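Local coordinates for peptidase M16 domain protein (Alicyclobacillus acidocaldarius subsp. acidocaldarius DSM 446, PDB 4XEA), which probably acts as a metal-dependent peptidase of the M16 (insulinase-like) family, with a nickel ion in its metal site, at residues G131-A134 with Q135-M139; V162-I166 with A167-E171. All blocks are in the same frame, centred on the assembly; numbering follows the deposited sequence.

Contact 1: residues G131-A134 with Q135-M139; sequences GIIA and QEIHM
Ile133 and Ile137 meet one helical turn apart on the buried face of helix 123-141. CG2 of Ile133 lies 4.1 Å from CD1 of Ile137, the two side chains running at a slant to each other. Ile133 CG2 is anti to the backbone N, which directs this branch forward along the helix. Between the same two residues the backbone bond from Ile137 N to Ile133 O is 2.9 Å long. Both isoleucines also touch Val173 of helix 170-175, and Ile133 reaches His61 and Phe62 of helix 59-66. Glu136, just before Ile137, belongs to the nickel site seen here, with His61 and His65. This agrees with the inverted HxxEH zinc motif of M16 peptidases, whose distal glutamate sits on a separate helix. Glu136 CG is anti to the backbone N (chi1 -180°), and the chain bends at chi2 to bring the carboxylate to the metal. The side with Gln135 and His138 is more open to solvent. Gln135 folds its CG to 3.4 Å from Gly131 O, but its amide leads away from the preceding turn. The His138 ring meets the Ala134 carbonyl obliquely, with CD2 3.2 Å from Ala134 O.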
loop_
_atom_site.group_PDB
_atom_site.type_symbol
_atom_site.label_atom_id
_atom_site.label_comp_id
_atom_site.label_asym_id
_atom_site.label_seq_id
_atom_site.Cartn_x
_atom_site.Cartn_y
_atom_site.Cartn_z
ATOM N N GLY A 131 -24.673 -17.587 5.328
ATOM C CA GLY A 131 -25.244 -16.673 4.334
ATOM C C GLY A 131 -24.288 -15.546 3.955
ATOM O O GLY A 131 -24.177 -15.171 2.766
ATOM N N ILE A 132 -23.597 -15.011 4.976
ATOM C CA ILE A 132 -22.651 -13.907 4.803
ATOM C C ILE A 132 -21.451 -14.367 3.986
ATOM O O ILE A 132 -20.967 -13.636 3.132
ATOM C CB ILE A 132 -22.197 -13.315 6.171
ATOM C CG1 ILE A 132 -23.398 -12.685 6.903
ATOM C CG2 ILE A 132 -21.073 -12.301 5.989
ATOM C CD1 ILE A 132 -23.085 -12.179 8.304
ATOM N N ILE A 133 -20.986 -15.591 4.228
ATOM C CA ILE A 133 -19.836 -16.116 3.508
ATOM C C ILE A 133 -20.220 -16.526 2.083
ATOM O O ILE A 133 -19.460 -16.262 1.158
ATOM C CB ILE A 133 -19.151 -17.265 4.267
ATOM C CG1 ILE A 133 -18.622 -16.752 5.613
ATOM C CG2 ILE A 133 -17.992 -17.810 3.464
ATOM C CD1 ILE A 133 -18.209 -17.860 6.547
ATOM N N ALA A 134 -21.413 -17.100 1.894
ATOM C CA ALA A 134 -21.862 -17.466 0.544
ATOM C C ALA A 134 -21.882 -16.246 -0.364
ATOM O O ALA A 134 -21.483 -16.317 -1.522
ATOM C CB ALA A 134 -23.219 -18.113 0.581
ATOM N N GLN A 135 -22.333 -15.124 0.178
ATOM C CA GLN A 135 -22.416 -13.872 -0.571
ATOM C C GLN A 135 -21.042 -13.356 -0.963
ATOM O O GLN A 135 -20.824 -12.958 -2.105
ATOM C CB GLN A 135 -23.139 -12.808 0.262
ATOM C CG GLN A 135 -24.637 -12.947 0.222
ATOM C CD GLN A 135 -25.212 -12.517 -1.108
ATOM O OE1 GLN A 135 -24.475 -12.214 -2.051
ATOM N NE2 GLN A 135 -26.538 -12.472 -1.192
ATOM N N GLU A 136 -20.140 -13.340 0.014
ATOM C CA GLU A 136 -18.736 -12.988 -0.198
ATOM C C GLU A 136 -18.107 -13.855 -1.304
ATOM O O GLU A 136 -17.373 -13.340 -2.152
ATOM C CB GLU A 136 -17.970 -13.141 1.126
ATOM C CG GLU A 136 -16.467 -12.807 1.080
ATOM C CD GLU A 136 -15.613 -13.838 1.821
ATOM O OE1 GLU A 136 -14.640 -14.342 1.199
ATOM O OE2 GLU A 136 -15.912 -14.141 3.007
ATOM N N ILE A 137 -18.407 -15.155 -1.299
ATOM C CA ILE A 137 -17.949 -16.077 -2.347
ATOM C C ILE A 137 -18.491 -15.687 -3.734
ATOM O O ILE A 137 -17.738 -15.683 -4.692
ATOM C CB ILE A 137 -18.332 -17.542 -2.034
ATOM C CG1 ILE A 137 -17.528 -18.064 -0.833
ATOM C CG2 ILE A 137 -18.069 -18.443 -3.230
ATOM C CD1 ILE A 137 -18.033 -19.385 -0.287
ATOM N N HIS A 138 -19.778 -15.366 -3.840
ATOM C CA HIS A 138 -20.370 -14.916 -5.131
ATOM C C HIS A 138 -19.711 -13.657 -5.689
ATOM O O HIS A 138 -19.409 -13.583 -6.878
ATOM C CB HIS A 138 -21.880 -14.665 -4.999
ATOM C CG HIS A 138 -22.700 -15.918 -4.956
ATOM N ND1 HIS A 138 -22.801 -16.780 -6.028
ATOM C CD2 HIS A 138 -23.462 -16.454 -3.971
ATOM C CE1 HIS A 138 -23.585 -17.795 -5.704
ATOM N NE2 HIS A 138 -24.000 -17.619 -4.462
HETATM N N MSE A 139 -19.496 -12.683 -4.811
HETATM C CA MSE A 139 -18.872 -11.407 -5.169
HETATM C C MSE A 139 -17.464 -11.635 -5.712
HETATM O O MSE A 139 -17.101 -11.120 -6.767
HETATM C CB MSE A 139 -18.800 -10.486 -3.939
HETATM C CG MSE A 139 -19.205 -9.053 -4.193
HETATM SE SE MSE A 139 -21.123 -8.839 -4.550
HETATM C CE MSE A 139 -21.805 -10.025 -3.139
#

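Contact 2: residues V162-I166 with A167-E171; sequences VRIDI and AGTVE
Ile164 lays its CG2 methyl against the backbone of Gly168, 4.0 Å from Gly168 CA. The same methyl faces Thr169 CG2 at 4.3 Å. With CG1 of Ile164 beside the backbone N (chi1 -53°), the CG2 branch falls anti to that N and faces the returning chain. The bend between them is a type I beta turn from Asp165 to Gly168. It is closed by a bond from Gly168 N to Asp165 O, 2.9 Å long, with the donor well above the carbonyl plane. Gly168 has a positive phi of 89°, and a side chain here would collide with the carbonyl oxygen of Ala167. The Asp165 carboxylate bends forward to the next residue, where OD1 accepts a weak bond of 2.8 Å from Ile166 N. OD1 also forms a salt bridge with Arg146 of helix 144-156, which ties the turn to that helix. Ala167, at the third position of the turn, places its methyl against Glu136 and Ile137 of helix 123-141. The Ala167 side chain is about 6 Å from the nickel ion. Farther along, Thr169 is the N-cap of helix 170-175, and its OG1 is hydrogen-bonded to Ser172 N. Asp165 OD1 thus meets Arg146 and, weakly, a backbone N-H, which would be expected to favour the charged carboxylate, while the N-cap satisfies an amide in the first turn of the helix.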
loop_
_atom_site.group_PDB
_atom_site.type_symbol
_atom_site.label_atom_id
_atom_site.label_comp_id
_atom_site.label_asym_id
_atom_site.label_seq_id
_atom_site.Cartn_x
_atom_site.Cartn_y
_atom_site.Cartn_z
ATOM N N VAL A 162 -5.455 -26.418 -2.568
ATOM C CA VAL A 162 -5.098 -25.071 -2.994
ATOM C C VAL A 162 -5.934 -24.648 -4.229
ATOM O O VAL A 162 -6.045 -23.467 -4.551
ATOM C CB VAL A 162 -3.584 -24.929 -3.240
ATOM C CG1 VAL A 162 -3.160 -25.684 -4.531
ATOM C CG2 VAL A 162 -3.163 -23.410 -3.310
ATOM N N ARG A 163 -6.532 -25.608 -4.905
ATOM C CA ARG A 163 -7.341 -25.309 -6.082
ATOM C C ARG A 163 -8.721 -24.741 -5.773
ATOM O O ARG A 163 -9.410 -24.273 -6.681
ATOM C CB ARG A 163 -7.457 -26.533 -6.978
ATOM C CG ARG A 163 -8.326 -27.639 -6.505
ATOM C CD ARG A 163 -8.134 -28.887 -7.375
ATOM N NE ARG A 163 -8.394 -28.600 -8.813
ATOM C CZ ARG A 163 -9.598 -28.444 -9.385
ATOM N NH1 ARG A 163 -10.737 -28.535 -8.693
ATOM N NH2 ARG A 163 -9.664 -28.148 -10.669
ATOM N N ILE A 164 -9.119 -24.814 -4.502
ATOM C CA ILE A 164 -10.336 -24.197 -3.987
ATOM C C ILE A 164 -9.992 -22.884 -3.297
ATOM O O ILE A 164 -9.025 -22.802 -2.533
ATOM C CB ILE A 164 -11.021 -25.129 -2.986
ATOM C CG1 ILE A 164 -11.214 -26.499 -3.651
ATOM C CG2 ILE A 164 -12.411 -24.581 -2.565
ATOM C CD1 ILE A 164 -12.132 -26.471 -4.862
ATOM N N ASP A 165 -10.796 -21.853 -3.529
ATOM C CA ASP A 165 -10.498 -20.557 -2.932
ATOM C C ASP A 165 -10.628 -20.613 -1.391
ATOM O O ASP A 165 -11.290 -21.469 -0.832
ATOM C CB ASP A 165 -11.367 -19.435 -3.526
ATOM C CG ASP A 165 -10.713 -18.030 -3.360
ATOM O OD1 ASP A 165 -9.534 -17.893 -2.853
ATOM O OD2 ASP A 165 -11.387 -17.077 -3.717
ATOM N N ILE A 166 -9.974 -19.679 -0.740
ATOM C CA ILE A 166 -9.831 -19.658 0.709
ATOM C C ILE A 166 -11.137 -19.773 1.488
ATOM O O ILE A 166 -11.180 -20.484 2.498
ATOM C CB ILE A 166 -8.945 -18.463 1.149
ATOM C CG1 ILE A 166 -7.471 -18.743 0.706
ATOM C CG2 ILE A 166 -9.045 -18.214 2.672
ATOM C CD1 ILE A 166 -6.638 -17.483 0.593
ATOM N N ALA A 167 -12.204 -19.124 0.997
ATOM C CA ALA A 167 -13.522 -19.174 1.624
ATOM C C ALA A 167 -14.310 -20.477 1.383
ATOM O O ALA A 167 -15.333 -20.713 2.014
ATOM C CB ALA A 167 -14.364 -17.941 1.179
ATOM N N GLY A 168 -13.826 -21.326 0.495
ATOM C CA GLY A 168 -14.521 -22.558 0.125
ATOM C C GLY A 168 -15.470 -22.301 -1.018
ATOM O O GLY A 168 -15.303 -21.323 -1.747
ATOM N N THR A 169 -16.479 -23.161 -1.171
ATOM C CA THR A 169 -17.586 -22.920 -2.125
ATOM C C THR A 169 -18.895 -22.662 -1.370
ATOM O O THR A 169 -18.968 -22.823 -0.153
ATOM C CB THR A 169 -17.776 -24.119 -3.103
ATOM O OG1 THR A 169 -18.138 -25.294 -2.364
ATOM C CG2 THR A 169 -16.491 -24.420 -3.880
ATOM N N VAL A 170 -19.934 -22.258 -2.095
ATOM C CA VAL A 170 -21.266 -22.168 -1.524
ATOM C C VAL A 170 -21.698 -23.527 -0.934
ATOM O O VAL A 170 -22.119 -23.604 0.219
ATOM C CB VAL A 170 -22.294 -21.654 -2.593
ATOM C CG1 VAL A 170 -23.730 -21.630 -2.039
ATOM C CG2 VAL A 170 -21.877 -20.277 -3.100
ATOM N N GLU A 171 -21.545 -24.590 -1.718
ATOM C CA GLU A 171 -21.912 -25.959 -1.312
ATOM C C GLU A 171 -21.162 -26.437 -0.048
ATOM O O GLU A 171 -21.749 -26.969 0.900
ATOM C CB GLU A 171 -21.597 -26.942 -2.450
ATOM C CG GLU A 171 -22.035 -26.476 -3.867
ATOM C CD GLU A 171 -20.967 -25.622 -4.605
ATOM O OE1 GLU A 171 -20.126 -26.199 -5.335
ATOM O OE2 GLU A 171 -20.967 -24.371 -4.455
#

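In the fold
Contact 1 is a length of regular helix, while contact 2 is a turn leading into a helix cap. Their centres are 11 Å apart, on the same side of the chain's centre, and they touch directly. Ile137 CD1 packs 3.6 Å from Thr169 C, and His138 NE2 lies 3.7 Å from Val170 CG2. Helix 123-141 is thereby set against the loop before helix 170-175 and the start of that helix, beside the nickel site. Contact 1 supplies a metal ligand; contact 2 supplies none. Each is partly buried, but contact 1 has an exposed side, whereas none of the touching residues of contact 2 is fully exposed.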